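Local atomic coordinates of hydrazine synthase subunit alpha (Candidatus Kuenenia stuttgartiensis, PDB entry 5C2V), a protein that forms part of the hydrazine synthase complex and catalyses the condensation of hydroxylamine with ammonia to give hydrazine, carrying two c-type hemes. Residues D[735-739]-D[740-744]. Sequence-based numbering, arbitrary orientation.
Sequences KIFPI and EGRLL. With HEC (heme c), chain B.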
loop_
_atom_site.group_PDB
_atom_site.type_symbol
_atom_site.label_atom_id
_atom_site.label_comp_id
_atom_site.label_asym_id
_atom_site.label_seq_id
_atom_site.Cartn_x
_atom_site.Cartn_y
_atom_site.Cartn_z
ATOM N N LYS D 735 -5.402 24.886 3.761
ATOM C CA LYS D 735 -5.814 26.111 4.434
ATOM C C LYS D 735 -6.086 25.820 5.901
ATOM O O LYS D 735 -7.098 25.214 6.241
ATOM C CB LYS D 735 -7.065 26.702 3.776
ATOM C CG LYS D 735 -6.925 27.008 2.293
ATOM C CD LYS D 735 -6.065 28.238 2.056
ATOM C CE LYS D 735 -6.110 28.664 0.597
ATOM N NZ LYS D 735 -5.607 27.594 -0.307
ATOM N N ILE D 736 -5.194 26.277 6.771
ATOM C CA ILE D 736 -5.307 25.988 8.195
ATOM C C ILE D 736 -5.729 27.228 8.971
ATOM O O ILE D 736 -6.800 27.259 9.577
ATOM C CB ILE D 736 -3.984 25.447 8.767
ATOM C CG1 ILE D 736 -3.554 24.191 8.006
ATOM C CG2 ILE D 736 -4.128 25.147 10.252
ATOM C CD1 ILE D 736 -2.269 23.579 8.508
ATOM N N PHE D 737 -4.877 28.248 8.955
ATOM C CA PHE D 737 -5.159 29.488 9.663
ATOM C C PHE D 737 -5.740 30.541 8.726
ATOM O O PHE D 737 -5.062 31.002 7.807
ATOM C CB PHE D 737 -3.891 30.016 10.333
ATOM C CG PHE D 737 -3.182 28.991 11.169
ATOM C CD1 PHE D 737 -3.687 28.614 12.401
ATOM C CD2 PHE D 737 -2.011 28.400 10.721
ATOM C CE1 PHE D 737 -3.038 27.670 13.174
ATOM C CE2 PHE D 737 -1.358 27.455 11.488
ATOM C CZ PHE D 737 -1.873 27.090 12.717
ATOM N N PRO D 738 -7.005 30.922 8.957
ATOM C CA PRO D 738 -7.696 31.943 8.162
ATOM C C PRO D 738 -6.992 33.293 8.225
ATOM O O PRO D 738 -6.557 33.708 9.299
ATOM C CB PRO D 738 -9.080 32.025 8.814
ATOM C CG PRO D 738 -9.249 30.724 9.517
ATOM C CD PRO D 738 -7.882 30.348 9.992
ATOM N N ILE D 739 -6.875 33.966 7.084
ATOM C CA ILE D 739 -6.271 35.291 7.051
ATOM C C ILE D 739 -7.307 36.362 7.375
ATOM O O ILE D 739 -6.957 37.501 7.673
ATOM C CB ILE D 739 -5.635 35.596 5.680
ATOM C CG1 ILE D 739 -6.713 35.723 4.601
ATOM C CG2 ILE D 739 -4.620 34.523 5.312
ATOM C CD1 ILE D 739 -6.164 36.017 3.221
ATOM N N GLU D 740 -8.582 35.987 7.325
ATOM C CA GLU D 740 -9.666 36.927 7.584
ATOM C C GLU D 740 -10.625 36.417 8.653
ATOM O O GLU D 740 -11.105 35.286 8.581
ATOM C CB GLU D 740 -10.438 37.222 6.296
ATOM C CG GLU D 740 -10.120 38.571 5.676
ATOM C CD GLU D 740 -10.932 38.841 4.424
ATOM O OE1 GLU D 740 -11.172 37.889 3.651
ATOM O OE2 GLU D 740 -11.335 40.005 4.216
ATOM N N GLY D 741 -10.902 37.263 9.640
ATOM C CA GLY D 741 -11.836 36.927 10.698
ATOM C C GLY D 741 -11.323 35.849 11.631
ATOM O O GLY D 741 -12.105 35.139 12.262
ATOM N N ARG D 742 -10.001 35.726 11.721
ATOM C CA ARG D 742 -9.385 34.726 12.583
ATOM C C ARG D 742 -9.602 35.069 14.054
ATOM O O ARG D 742 -9.706 36.238 14.420
ATOM C CB ARG D 742 -7.888 34.602 12.282
ATOM C CG ARG D 742 -7.198 33.462 13.017
ATOM C CD ARG D 742 -5.707 33.422 12.733
ATOM N NE ARG D 742 -5.040 32.388 13.518
ATOM C CZ ARG D 742 -3.737 32.134 13.469
ATOM N NH1 ARG D 742 -2.950 32.839 12.668
ATOM N NH2 ARG D 742 -3.218 31.174 14.222
ATOM N N LEU D 743 -9.681 34.039 14.890
ATOM C CA LEU D 743 -9.828 34.218 16.327
ATOM C C LEU D 743 -8.852 33.308 17.065
ATOM O O LEU D 743 -8.837 32.098 16.839
ATOM C CB LEU D 743 -11.266 33.927 16.758
ATOM C CG LEU D 743 -11.666 34.348 18.171
ATOM C CD1 LEU D 743 -11.529 35.851 18.342
ATOM C CD2 LEU D 743 -13.085 33.905 18.459
ATOM N N LEU D 744 -8.034 33.889 17.938
ATOM C CA LEU D 744 -7.029 33.112 18.657
ATOM C C LEU D 744 -7.681 32.199 19.691
ATOM O O LEU D 744 -8.389 32.661 20.586
ATOM C CB LEU D 744 -6.017 34.041 19.331
ATOM C CG LEU D 744 -5.139 34.865 18.387
ATOM C CD1 LEU D 744 -4.209 35.777 19.171
ATOM C CD2 LEU D 744 -4.346 33.955 17.461
HETATM FE FE HEC B . -13.688 28.084 17.772
HETATM C CHA HEC B . -12.923 28.232 14.430
HETATM C CHB HEC B . -12.462 24.882 17.922
HETATM C CHC HEC B . -14.346 27.962 21.167
HETATM C CHD HEC B . -15.157 31.191 17.642
HETATM N NA HEC B . -12.887 26.783 16.422
HETATM C C1A HEC B . -12.588 27.078 15.104
HETATM C C2A HEC B . -11.856 25.955 14.554
HETATM C C3A HEC B . -11.728 25.032 15.511
HETATM C C4A HEC B . -12.373 25.531 16.710
HETATM C CMA HEC B . -11.015 23.670 15.367
HETATM C CAA HEC B . -11.318 25.846 13.111
HETATM C CBA HEC B . -12.389 25.245 12.206
HETATM C CGA HEC B . -11.813 25.005 10.834
HETATM O O1A HEC B . -12.333 24.117 10.108
HETATM O O2A HEC B . -10.826 25.693 10.468
HETATM N NB HEC B . -13.501 26.662 19.257
HETATM C C1B HEC B . -12.859 25.447 19.116
HETATM C C2B HEC B . -12.678 24.882 20.439
HETATM C C3B HEC B . -13.206 25.729 21.330
HETATM C C4B HEC B . -13.727 26.868 20.605
HETATM C CMB HEC B . -12.010 23.524 20.747
HETATM C CAB HEC B . -13.251 25.566 22.867
HETATM C CBB HEC B . -11.837 25.752 23.460
HETATM N NC HEC B . -14.578 29.339 19.148
HETATM C C1C HEC B . -14.752 29.092 20.495
HETATM C C2C HEC B . -15.324 30.274 21.105
HETATM C C3C HEC B . -15.660 31.114 20.116
HETATM C C4C HEC B . -15.123 30.578 18.876
HETATM C CMC HEC B . -15.820 30.335 22.567
HETATM C CAC HEC B . -16.370 32.482 20.266
HETATM C CBC HEC B . -15.494 33.478 21.059
HETATM N ND HEC B . -14.003 29.493 16.248
HETATM C C1D HEC B . -14.609 30.730 16.461
HETATM C C2D HEC B . -14.579 31.474 15.224
HETATM C C3D HEC B . -13.874 30.572 14.202
HETATM C C4D HEC B . -13.558 29.352 14.933
HETATM C CMD HEC B . -15.133 32.896 14.984
HETATM C CAD HEC B . -13.621 30.948 12.718
HETATM C CBD HEC B . -12.279 30.480 12.153
HETATM C CGD HEC B . -11.116 30.956 12.985
HETATM O O1D HEC B . -10.029 30.330 12.894
HETATM O O2D HEC B . -11.266 31.953 13.736
#
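Arg742 lays its guanidinium alongside Phe737, five residues back round the turn. The two side chains point the same way, their flat groups 28° apart. Phe737 CB lies over the centre of one guanidinium face, 3.7 Å above its plane, and NH2 approaches CD1 obliquely to the ring. Arginine suits this place because its chain is long and straight: with CG anti to the backbone N (chi1 -173°) and every later torsion extended, it runs past the Pro738 carbonyl, where Arg742 CB lies 3.4 Å from Pro738 O. The methylene CB and ring atom CD1 of Phe737 give the guanidinium face apolar cover, while its charge is answered by a salt bridge from NH2 to Glu724, a residue that also touches Phe737. Ile736 CG2 sits over the centre of one face of the phenyl ring, and Arg721 of helix 717-722 packs against Phe737, Pro738 and Arg742.

At the turn itself, Gly741 takes a positive phi, a conformation easy for a residue without CB, and the side chains of Ile739 and Glu740 set off away from the other arm of the loop. The inner side meets a heme propionate. Pro738 CG lies 3.5 Å from heme O1D, and Leu743 N gives a weak hydrogen bond to heme O2D, bent to 127°. The apolar Leu743 CD2 packs against the apolar porphyrin edge, 3.5 Å from heme CHD. Arg721, Arg733 and Tyr707 add further hydrogen bonds to the heme. Leu743 O accepts one from ND1 of the axial ligand His745, linking this surface loop to the bis-histidine heme site of the C-terminal cytochrome c domain.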